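Local coordinates for F5/8 type C domain protein (Clostridium perfringens, PDB 7JRM) that probably binds carbohydrate through a calcium-containing module of ZmpB, an enzyme of the O-glycopeptidase group that recognises and hydrolyses mucin, at residues L89-A94 with S134-N139; E122-G127 with D217-K222; A345-T350 with L367-T372. One frame throughout, in Å; residues are numbered along the deposited sequence.

Overall arrangement
From the N terminus the chain passes through an Ig-like region and enters the NPCBM/NEW2 range, which holds all four segments of contacts 1 and 2. Contact 1 closes a loop from 89-94 to 134-139, setting edge strand 93-95 against strand 134-139. Before that loop closes, 122-127 opens contact 2, which closes only at 217-222, so the two cross; their centres lie about 16 Å apart. Contact 2 ties the end of strand 121-124 and the start of strand 127-131 to strand 215-224. After five helices and strand 330-332, contact 3 closes a short loop between 345-350 and 367-372, joining what look like leucine-rich turns about 62 Å from contact 2, centre to centre, across the chain's centre.

Contact 1 of 3, residues L89-A94 with S134-N139; sequences LNWKSA and SEIVYN
Lys92 and Ser93 both bond to Val137. Lys92 N donates to Val137 O at 2.8 Å along a bent path, 139° at the hydrogen, while Val137 N reaches Ser93 O at 3.0 Å almost straight. Two residues facing one make a classic beta bulge. It lies where the chain joins edge strand 93-95, the antiparallel partner of strand 134-139 in a sheet of the NPCBM module, whose clan has a beta-sandwich fold. Two waters bridge the segments: one accepts from Asn139 N at 2.7 Å and donates to Asn90 O, the other lies 2.6 Å from Glu135 O, donating to it, and bonds to Ser93 OG. Ser93 OG, set between its backbone N and carbonyl carbon (chi1 64°), rests against Val137 CB and CG2. Trp91 CB sits over one face of the Tyr138 ring, 3.8 Å from its centroid, as a CH-pi contact, and Tyr138 OH meets the edge of the indole in plane, 3.4 Å from Trp91 CE3. Lys92 lays its CD beside Val137 CG1, and its NZ continues to a salt bridge with Glu199. Lys103 NZ bonds to Leu89 O and makes a cation-pi contact with Trp91, while Asn139 OD1 accepts from Glu141 N.

Contact 2 of 3, residues E122-G127 with D217-K222; sequences ETFAKG and DWADAK
Phe124 swings its CG beside its own backbone N, opposite the carbonyl carbon (chi1 -63°), and chi2 of 84° then presents one ring face to Ala219. Ala219 CB stands over the middle of that face, 3.5 Å from the Phe124 ring centroid, in a CH-pi contact. Asp220 CB comes up obliquely, 4.0 Å from Phe124 CD2, and Trp149 also meets the ring. Asp220 N donates to Lys126 O at 3.0 Å, from above the carbonyl plane, 42° out of it. This bond lies at a type II beta turn running from Trp218 to Ala221, the corner at which strand 215-224 bends in the antiparallel framework of the NPCBM module. Within the turn, Ala219 still pairs with Gly127 as an antiparallel, non-hydrogen-bonded pair. The backbone is close-packed there: Gly127 CA lies 3.2 Å from Trp218 O, and a residue without a side chain suits both this spacing and the backbone conformation. The Asp220 carboxylate has a partner for each oxygen. Asp220 OD1 accepts at 2.9 Å from a water that also accepts a hydrogen bond from Lys126 N and lies in plane at the Phe124 ring edge. OD2 of Asp220 forms a salt bridge with Lys222 NZ at 3.2 Å, nearly in line with its C-O bond; Lys222 also pairs with Glu83. Lys126 sends its ammonium group away to Asp88 and Asp104.

Contact 3 of 3, residues A345-T350 with L367-T372; sequences AKNLET and LKKLNT
Lys369 runs alongside Asn347, pointing the same way, and its extended chain delivers NZ to Asn347 OD1 at 2.9 Å, in the carbonyl plane; Asn347 ND2 is bonded to Tyr326 O. On the way Lys369 CB passes 3.5 Å from Leu348 O. Glu349 crosses Lys369 at a slant, its CG 4.2 Å from Lys369 CB, and Glu349 CA makes a CA-H...O contact with Lys369 O at 3.3 Å. Glu349 O accepts from Thr372 N at 3.3 Å, nearly in line with the carbonyl, more weakly from Asn371 N, and from a water. The end of Leu367 comes in against 345-350, with CD2 3.4 Å from Ala345 O and CD1 4.0 Å from Leu348 CD2. The leucine spacing and parallel strands are consistent with successive turns of a leucine-rich-repeat solenoid, with Leu348 and Leu370 in the interior and Thr350 and Thr372 in parallel register. One water donates to Lys346 O and Leu348 O and accepts from Lys369 N. Glu349 OE2 and Lys369 NZ stay 5.4 Å apart, so their charges probably attract only at a distance: leucine packing, two long backbone bonds and bridging water join the turns, and the ammonium grips an amide, not a carboxylate.

Contact 1 of 3, residues L89-A94 with S134-N139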
loop_
_atom_site.group_PDB
_atom_site.type_symbol
_atom_site.label_atom_id
_atom_site.label_comp_id
_atom_site.label_asym_id
_atom_site.label_seq_id
_atom_site.Cartn_x
_atom_site.Cartn_y
_atom_site.Cartn_z
ATOM N N LEU A 89 -32.681 5.341 9.304
ATOM C CA LEU A 89 -33.323 4.393 10.203
ATOM C C LEU A 89 -34.751 4.852 10.480
ATOM O O LEU A 89 -35.188 5.914 10.027
ATOM C CB LEU A 89 -32.534 4.256 11.509
ATOM C CG LEU A 89 -31.132 3.651 11.418
ATOM C CD1 LEU A 89 -30.304 4.050 12.628
ATOM C CD2 LEU A 89 -31.207 2.138 11.293
ATOM N N ASN A 90 -35.481 4.038 11.234
ATOM C CA ASN A 90 -36.841 4.349 11.649
ATOM C C ASN A 90 -36.856 4.617 13.146
ATOM O O ASN A 90 -36.341 3.812 13.930
ATOM C CB ASN A 90 -37.797 3.204 11.304
ATOM C CG ASN A 90 -38.010 3.051 9.812
ATOM O OD1 ASN A 90 -38.363 4.008 9.123
ATOM N ND2 ASN A 90 -37.797 1.843 9.302
ATOM N N TRP A 91 -37.440 5.745 13.540
ATOM C CA TRP A 91 -37.543 6.071 14.953
ATOM C C TRP A 91 -38.626 5.229 15.614
ATOM O O TRP A 91 -39.589 4.797 14.971
ATOM C CB TRP A 91 -37.835 7.562 15.151
ATOM C CG TRP A 91 -39.066 8.067 14.444
ATOM C CD1 TRP A 91 -40.362 7.721 14.697
ATOM C CD2 TRP A 91 -39.111 9.032 13.384
ATOM N NE1 TRP A 91 -41.208 8.398 13.854
ATOM C CE2 TRP A 91 -40.466 9.211 13.039
ATOM C CE3 TRP A 91 -38.138 9.757 12.690
ATOM C CZ2 TRP A 91 -40.871 10.084 12.031
ATOM C CZ3 TRP A 91 -38.542 10.624 11.690
ATOM C CH2 TRP A 91 -39.896 10.779 11.370
ATOM N N LYS A 92 -38.455 4.983 16.914
ATOM C CA LYS A 92 -39.479 4.269 17.665
ATOM C C LYS A 92 -40.695 5.149 17.920
ATOM O O LYS A 92 -41.825 4.651 17.959
ATOM C CB LYS A 92 -38.907 3.760 18.988
ATOM C CG LYS A 92 -37.653 2.915 18.842
ATOM C CD LYS A 92 -37.143 2.458 20.199
ATOM C CE LYS A 92 -37.666 1.076 20.549
ATOM N NZ LYS A 92 -37.900 0.924 22.011
ATOM N N SER A 93 -40.481 6.451 18.090
ATOM C CA SER A 93 -41.559 7.399 18.330
ATOM C C SER A 93 -41.039 8.798 18.038
ATOM O O SER A 93 -39.834 9.054 18.117
ATOM C CB SER A 93 -42.081 7.312 19.768
ATOM O OG SER A 93 -41.077 7.687 20.694
ATOM N N ALA A 94 -41.959 9.697 17.698
ATOM C CA ALA A 94 -41.587 11.066 17.368
ATOM C C ALA A 94 -42.738 12.000 17.702
ATOM O O ALA A 94 -43.864 11.794 17.239
ATOM C CB ALA A 94 -41.215 11.196 15.888
ATOM N N SER A 134 -40.207 18.789 20.857
ATOM C CA SER A 134 -40.037 17.557 20.103
ATOM C C SER A 134 -39.289 16.523 20.928
ATOM O O SER A 134 -38.324 16.849 21.627
ATOM C CB SER A 134 -39.285 17.810 18.791
ATOM O OG SER A 134 -39.103 16.603 18.072
ATOM N N GLU A 135 -39.743 15.274 20.833
ATOM C CA GLU A 135 -39.078 14.132 21.455
ATOM C C GLU A 135 -39.047 13.004 20.433
ATOM O O GLU A 135 -40.100 12.476 20.060
ATOM C CB GLU A 135 -39.795 13.690 22.731
ATOM C CG GLU A 135 -39.513 14.558 23.945
ATOM C CD GLU A 135 -40.049 13.949 25.226
ATOM O OE1 GLU A 135 -40.557 12.809 25.178
ATOM O OE2 GLU A 135 -39.964 14.611 26.282
ATOM N N ILE A 136 -37.852 12.640 19.977
ATOM C CA ILE A 136 -37.673 11.590 18.981
ATOM C C ILE A 136 -36.785 10.515 19.589
ATOM O O ILE A 136 -35.672 10.804 20.044
ATOM C CB ILE A 136 -37.068 12.135 17.678
ATOM C CG1 ILE A 136 -37.867 13.345 17.187
ATOM C CG2 ILE A 136 -37.043 11.054 16.612
ATOM C CD1 ILE A 136 -37.333 13.955 15.908
ATOM N N VAL A 137 -37.276 9.278 19.595
ATOM C CA VAL A 137 -36.599 8.151 20.225
ATOM C C VAL A 137 -36.153 7.180 19.141
ATOM O O VAL A 137 -36.929 6.852 18.234
ATOM C CB VAL A 137 -37.510 7.452 21.250
ATOM C CG1 VAL A 137 -36.811 6.240 21.850
ATOM C CG2 VAL A 137 -37.927 8.427 22.340
ATOM N N TYR A 138 -34.908 6.719 19.237
ATOM C CA TYR A 138 -34.346 5.750 18.312
ATOM C C TYR A 138 -33.827 4.539 19.075
ATOM O O TYR A 138 -33.418 4.643 20.236
ATOM C CB TYR A 138 -33.198 6.353 17.491
ATOM C CG TYR A 138 -33.635 7.218 16.333
ATOM C CD1 TYR A 138 -33.805 8.586 16.490
ATOM C CD2 TYR A 138 -33.867 6.667 15.080
ATOM C CE1 TYR A 138 -34.198 9.382 15.434
ATOM C CE2 TYR A 138 -34.261 7.455 14.016
ATOM C CZ TYR A 138 -34.426 8.812 14.200
ATOM O OH TYR A 138 -34.819 9.602 13.145
ATOM N N ASN A 139 -33.849 3.387 18.409
ATOM C CA ASN A 139 -33.173 2.205 18.928
ATOM C C ASN A 139 -31.667 2.407 18.801
ATOM O O ASN A 139 -31.156 2.617 17.697
ATOM C CB ASN A 139 -33.624 0.959 18.166
ATOM C CG ASN A 139 -33.041 -0.328 18.735
ATOM O OD1 ASN A 139 -31.828 -0.460 18.905
ATOM N ND2 ASN A 139 -33.910 -1.289 19.025
HETATM O O HOH W 1 -35.423 3.438 16.205
HETATM O O HOH W 2 -41.077 10.276 21.072
#

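Contact 2 of 3, residues E122-G127 with D217-K222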
loop_
_atom_site.group_PDB
_atom_site.type_symbol
_atom_site.label_atom_id
_atom_site.label_comp_id
_atom_site.label_asym_id
_atom_site.label_seq_id
_atom_site.Cartn_x
_atom_site.Cartn_y
_atom_site.Cartn_z
ATOM N N GLU A 122 -24.478 26.437 6.185
ATOM C CA GLU A 122 -24.099 25.060 5.897
ATOM C C GLU A 122 -25.347 24.277 5.509
ATOM O O GLU A 122 -26.300 24.189 6.292
ATOM C CB GLU A 122 -23.413 24.416 7.102
ATOM C CG GLU A 122 -22.788 23.064 6.805
ATOM C CD GLU A 122 -21.447 23.182 6.111
ATOM O OE1 GLU A 122 -20.849 24.277 6.153
ATOM O OE2 GLU A 122 -20.993 22.180 5.519
ATOM N N THR A 123 -25.340 23.712 4.305
ATOM C CA THR A 123 -26.460 22.935 3.793
ATOM C C THR A 123 -26.149 21.450 3.926
ATOM O O THR A 123 -25.106 20.985 3.454
ATOM C CB THR A 123 -26.749 23.284 2.332
ATOM O OG1 THR A 123 -26.795 24.709 2.180
ATOM C CG2 THR A 123 -28.077 22.689 1.895
ATOM N N PHE A 124 -27.050 20.713 4.569
ATOM C CA PHE A 124 -26.870 19.290 4.819
ATOM C C PHE A 124 -27.824 18.479 3.955
ATOM O O PHE A 124 -28.979 18.868 3.751
ATOM C CB PHE A 124 -27.108 18.949 6.293
ATOM C CG PHE A 124 -26.138 19.600 7.235
ATOM C CD1 PHE A 124 -26.343 20.897 7.674
ATOM C CD2 PHE A 124 -25.025 18.911 7.688
ATOM C CE1 PHE A 124 -25.453 21.495 8.545
ATOM C CE2 PHE A 124 -24.131 19.504 8.558
ATOM C CZ PHE A 124 -24.345 20.797 8.988
ATOM N N ALA A 125 -27.337 17.345 3.451
ATOM C CA ALA A 125 -28.212 16.432 2.728
ATOM C C ALA A 125 -28.911 15.464 3.671
ATOM O O ALA A 125 -29.996 14.965 3.351
ATOM C CB ALA A 125 -27.416 15.660 1.674
ATOM N N LYS A 126 -28.315 15.197 4.832
ATOM C CA LYS A 126 -28.837 14.229 5.784
ATOM C C LYS A 126 -29.102 14.898 7.126
ATOM O O LYS A 126 -28.416 15.848 7.512
ATOM C CB LYS A 126 -27.862 13.062 5.971
ATOM C CG LYS A 126 -27.266 12.540 4.676
ATOM C CD LYS A 126 -28.291 11.756 3.872
ATOM C CE LYS A 126 -28.625 10.437 4.548
ATOM N NZ LYS A 126 -29.848 9.811 3.973
ATOM N N GLY A 127 -30.099 14.388 7.830
ATOM C CA GLY A 127 -30.434 14.888 9.145
ATOM C C GLY A 127 -31.916 14.729 9.416
ATOM O O GLY A 127 -32.644 14.092 8.659
ATOM N N ASP A 217 -32.962 21.557 13.635
ATOM C CA ASP A 217 -32.407 20.473 12.838
ATOM C C ASP A 217 -31.425 19.653 13.661
ATOM O O ASP A 217 -30.584 20.205 14.377
ATOM C CB ASP A 217 -31.681 20.997 11.594
ATOM C CG ASP A 217 -32.584 21.783 10.677
ATOM O OD1 ASP A 217 -33.789 21.465 10.602
ATOM O OD2 ASP A 217 -32.077 22.713 10.020
ATOM N N TRP A 218 -31.539 18.330 13.548
ATOM C CA TRP A 218 -30.475 17.415 13.951
ATOM C C TRP A 218 -29.683 17.096 12.686
ATOM O O TRP A 218 -29.901 16.088 12.014
ATOM C CB TRP A 218 -31.044 16.159 14.607
ATOM C CG TRP A 218 -31.889 16.431 15.815
ATOM C CD1 TRP A 218 -33.235 16.651 15.842
ATOM C CD2 TRP A 218 -31.444 16.504 17.176
ATOM N NE1 TRP A 218 -33.656 16.859 17.133
ATOM C CE2 TRP A 218 -32.575 16.775 17.971
ATOM C CE3 TRP A 218 -30.199 16.369 17.797
ATOM C CZ2 TRP A 218 -32.497 16.916 19.356
ATOM C CZ3 TRP A 218 -30.125 16.507 19.172
ATOM C CH2 TRP A 218 -31.267 16.777 19.936
ATOM N N ALA A 219 -28.756 17.991 12.354
ATOM C CA ALA A 219 -28.050 17.924 11.081
ATOM C C ALA A 219 -26.945 16.877 11.128
ATOM O O ALA A 219 -26.136 16.855 12.062
ATOM C CB ALA A 219 -27.468 19.290 10.724
ATOM N N ASP A 220 -26.914 16.011 10.111
ATOM C CA ASP A 220 -25.915 14.949 9.990
ATOM C C ASP A 220 -25.928 14.019 11.200
ATOM O O ASP A 220 -24.909 13.411 11.537
ATOM C CB ASP A 220 -24.512 15.528 9.775
ATOM C CG ASP A 220 -23.680 14.701 8.814
ATOM O OD1 ASP A 220 -24.055 14.610 7.625
ATOM O OD2 ASP A 220 -22.646 14.148 9.246
ATOM N N ALA A 221 -27.081 13.906 11.860
ATOM C CA ALA A 221 -27.207 13.042 13.027
ATOM C C ALA A 221 -26.983 11.591 12.630
ATOM O O ALA A 221 -27.676 11.065 11.753
ATOM C CB ALA A 221 -28.582 13.218 13.667
ATOM N N LYS A 222 -26.016 10.943 13.275
ATOM C CA LYS A 222 -25.624 9.605 12.862
ATOM C C LYS A 222 -25.005 8.862 14.035
ATOM O O LYS A 222 -24.433 9.469 14.944
ATOM C CB LYS A 222 -24.635 9.656 11.692
ATOM C CG LYS A 222 -23.338 10.385 12.014
ATOM C CD LYS A 222 -22.457 10.525 10.784
ATOM C CE LYS A 222 -21.295 11.471 11.041
ATOM N NZ LYS A 222 -20.574 11.821 9.784
HETATM O O HOH W 3 -25.273 16.021 5.437
#

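Contact 3 of 3, residues A345-T350 with L367-T372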
loop_
_atom_site.group_PDB
_atom_site.type_symbol
_atom_site.label_atom_id
_atom_site.label_comp_id
_atom_site.label_asym_id
_atom_site.label_seq_id
_atom_site.Cartn_x
_atom_site.Cartn_y
_atom_site.Cartn_z
ATOM N N ALA A 345 26.274 -12.729 -10.346
ATOM C CA ALA A 345 26.596 -11.304 -10.448
ATOM C C ALA A 345 25.311 -10.532 -10.734
ATOM O O ALA A 345 25.034 -10.106 -11.858
ATOM C CB ALA A 345 27.647 -11.066 -11.524
ATOM N N LYS A 346 24.517 -10.342 -9.678
ATOM C CA LYS A 346 23.220 -9.688 -9.823
ATOM C C LYS A 346 23.342 -8.212 -10.178
ATOM O O LYS A 346 22.382 -7.635 -10.700
ATOM C CB LYS A 346 22.406 -9.849 -8.539
ATOM C CG LYS A 346 22.921 -9.029 -7.366
ATOM C CD LYS A 346 22.158 -9.348 -6.090
ATOM C CE LYS A 346 22.423 -8.309 -5.012
ATOM N NZ LYS A 346 22.083 -8.816 -3.653
ATOM N N ASN A 347 24.489 -7.589 -9.910
ATOM C CA ASN A 347 24.695 -6.176 -10.192
ATOM C C ASN A 347 25.412 -5.937 -11.514
ATOM O O ASN A 347 25.821 -4.804 -11.790
ATOM C CB ASN A 347 25.476 -5.519 -9.052
ATOM C CG ASN A 347 24.698 -5.492 -7.752
ATOM O OD1 ASN A 347 23.597 -4.943 -7.686
ATOM N ND2 ASN A 347 25.265 -6.087 -6.709
ATOM N N LEU A 348 25.575 -6.973 -12.335
ATOM C CA LEU A 348 26.265 -6.820 -13.609
ATOM C C LEU A 348 25.452 -5.937 -14.549
ATOM O O LEU A 348 24.269 -6.192 -14.792
ATOM C CB LEU A 348 26.513 -8.187 -14.245
ATOM C CG LEU A 348 27.349 -8.195 -15.527
ATOM C CD1 LEU A 348 28.740 -7.641 -15.266
ATOM C CD2 LEU A 348 27.428 -9.599 -16.106
ATOM N N GLU A 349 26.093 -4.895 -15.076
ATOM C CA GLU A 349 25.446 -3.958 -15.984
ATOM C C GLU A 349 25.964 -4.034 -17.410
ATOM O O GLU A 349 25.215 -3.731 -18.340
ATOM C CB GLU A 349 25.613 -2.520 -15.474
ATOM C CG GLU A 349 25.161 -2.315 -14.037
ATOM C CD GLU A 349 25.741 -1.059 -13.416
ATOM O OE1 GLU A 349 26.339 -0.250 -14.156
ATOM O OE2 GLU A 349 25.596 -0.880 -12.188
ATOM N N THR A 350 27.219 -4.431 -17.604
ATOM C CA THR A 350 27.821 -4.486 -18.930
ATOM C C THR A 350 28.673 -5.741 -19.041
ATOM O O THR A 350 29.503 -6.010 -18.168
ATOM C CB THR A 350 28.676 -3.242 -19.203
ATOM O OG1 THR A 350 27.826 -2.091 -19.297
ATOM C CG2 THR A 350 29.452 -3.398 -20.502
ATOM N N LEU A 367 19.662 -11.721 -14.847
ATOM C CA LEU A 367 20.413 -10.509 -14.533
ATOM C C LEU A 367 19.561 -9.300 -14.904
ATOM O O LEU A 367 19.378 -9.000 -16.088
ATOM C CB LEU A 367 21.748 -10.497 -15.270
ATOM C CG LEU A 367 22.643 -11.724 -15.076
ATOM C CD1 LEU A 367 23.973 -11.539 -15.789
ATOM C CD2 LEU A 367 22.859 -12.011 -13.598
ATOM N N LYS A 368 19.043 -8.603 -13.893
ATOM C CA LYS A 368 18.079 -7.532 -14.112
ATOM C C LYS A 368 18.713 -6.221 -14.557
ATOM O O LYS A 368 17.991 -5.335 -15.024
ATOM C CB LYS A 368 17.266 -7.292 -12.837
ATOM C CG LYS A 368 16.538 -8.523 -12.318
ATOM C CD LYS A 368 16.196 -8.377 -10.843
ATOM C CE LYS A 368 15.689 -9.687 -10.262
ATOM N NZ LYS A 368 16.338 -10.867 -10.899
ATOM N N LYS A 369 20.030 -6.069 -14.428
ATOM C CA LYS A 369 20.699 -4.819 -14.764
ATOM C C LYS A 369 21.568 -4.916 -16.009
ATOM O O LYS A 369 22.200 -3.923 -16.382
ATOM C CB LYS A 369 21.549 -4.340 -13.581
ATOM C CG LYS A 369 20.804 -4.300 -12.258
ATOM C CD LYS A 369 21.474 -3.357 -11.272
ATOM C CE LYS A 369 20.973 -3.595 -9.857
ATOM N NZ LYS A 369 21.859 -2.965 -8.839
ATOM N N LEU A 370 21.614 -6.074 -16.666
ATOM C CA LEU A 370 22.469 -6.272 -17.836
ATOM C C LEU A 370 21.826 -5.589 -19.036
ATOM O O LEU A 370 21.081 -6.197 -19.806
ATOM C CB LEU A 370 22.695 -7.757 -18.091
ATOM C CG LEU A 370 23.769 -8.110 -19.123
ATOM C CD1 LEU A 370 25.002 -7.238 -18.938
ATOM C CD2 LEU A 370 24.133 -9.583 -19.035
ATOM N N ASN A 371 22.124 -4.299 -19.200
ATOM C CA ASN A 371 21.591 -3.518 -20.309
ATOM C C ASN A 371 22.547 -3.416 -21.489
ATOM O O ASN A 371 22.107 -3.068 -22.591
ATOM C CB ASN A 371 21.226 -2.105 -19.839
ATOM C CG ASN A 371 19.976 -2.079 -18.982
ATOM O OD1 ASN A 371 19.206 -3.039 -18.957
ATOM N ND2 ASN A 371 19.766 -0.974 -18.274
ATOM N N THR A 372 23.830 -3.704 -21.291
ATOM C CA THR A 372 24.835 -3.644 -22.350
ATOM C C THR A 372 25.449 -5.032 -22.497
ATOM O O THR A 372 26.270 -5.445 -21.671
ATOM C CB THR A 372 25.901 -2.595 -22.042
ATOM O OG1 THR A 372 25.281 -1.311 -21.899
ATOM C CG2 THR A 372 26.926 -2.533 -23.165
HETATM O O HOH W 4 22.381 -7.532 -13.488
HETATM O O HOH W 5 19.842 -8.838 -11.286
HETATM O O HOH W 6 24.323 -1.085 -19.483
#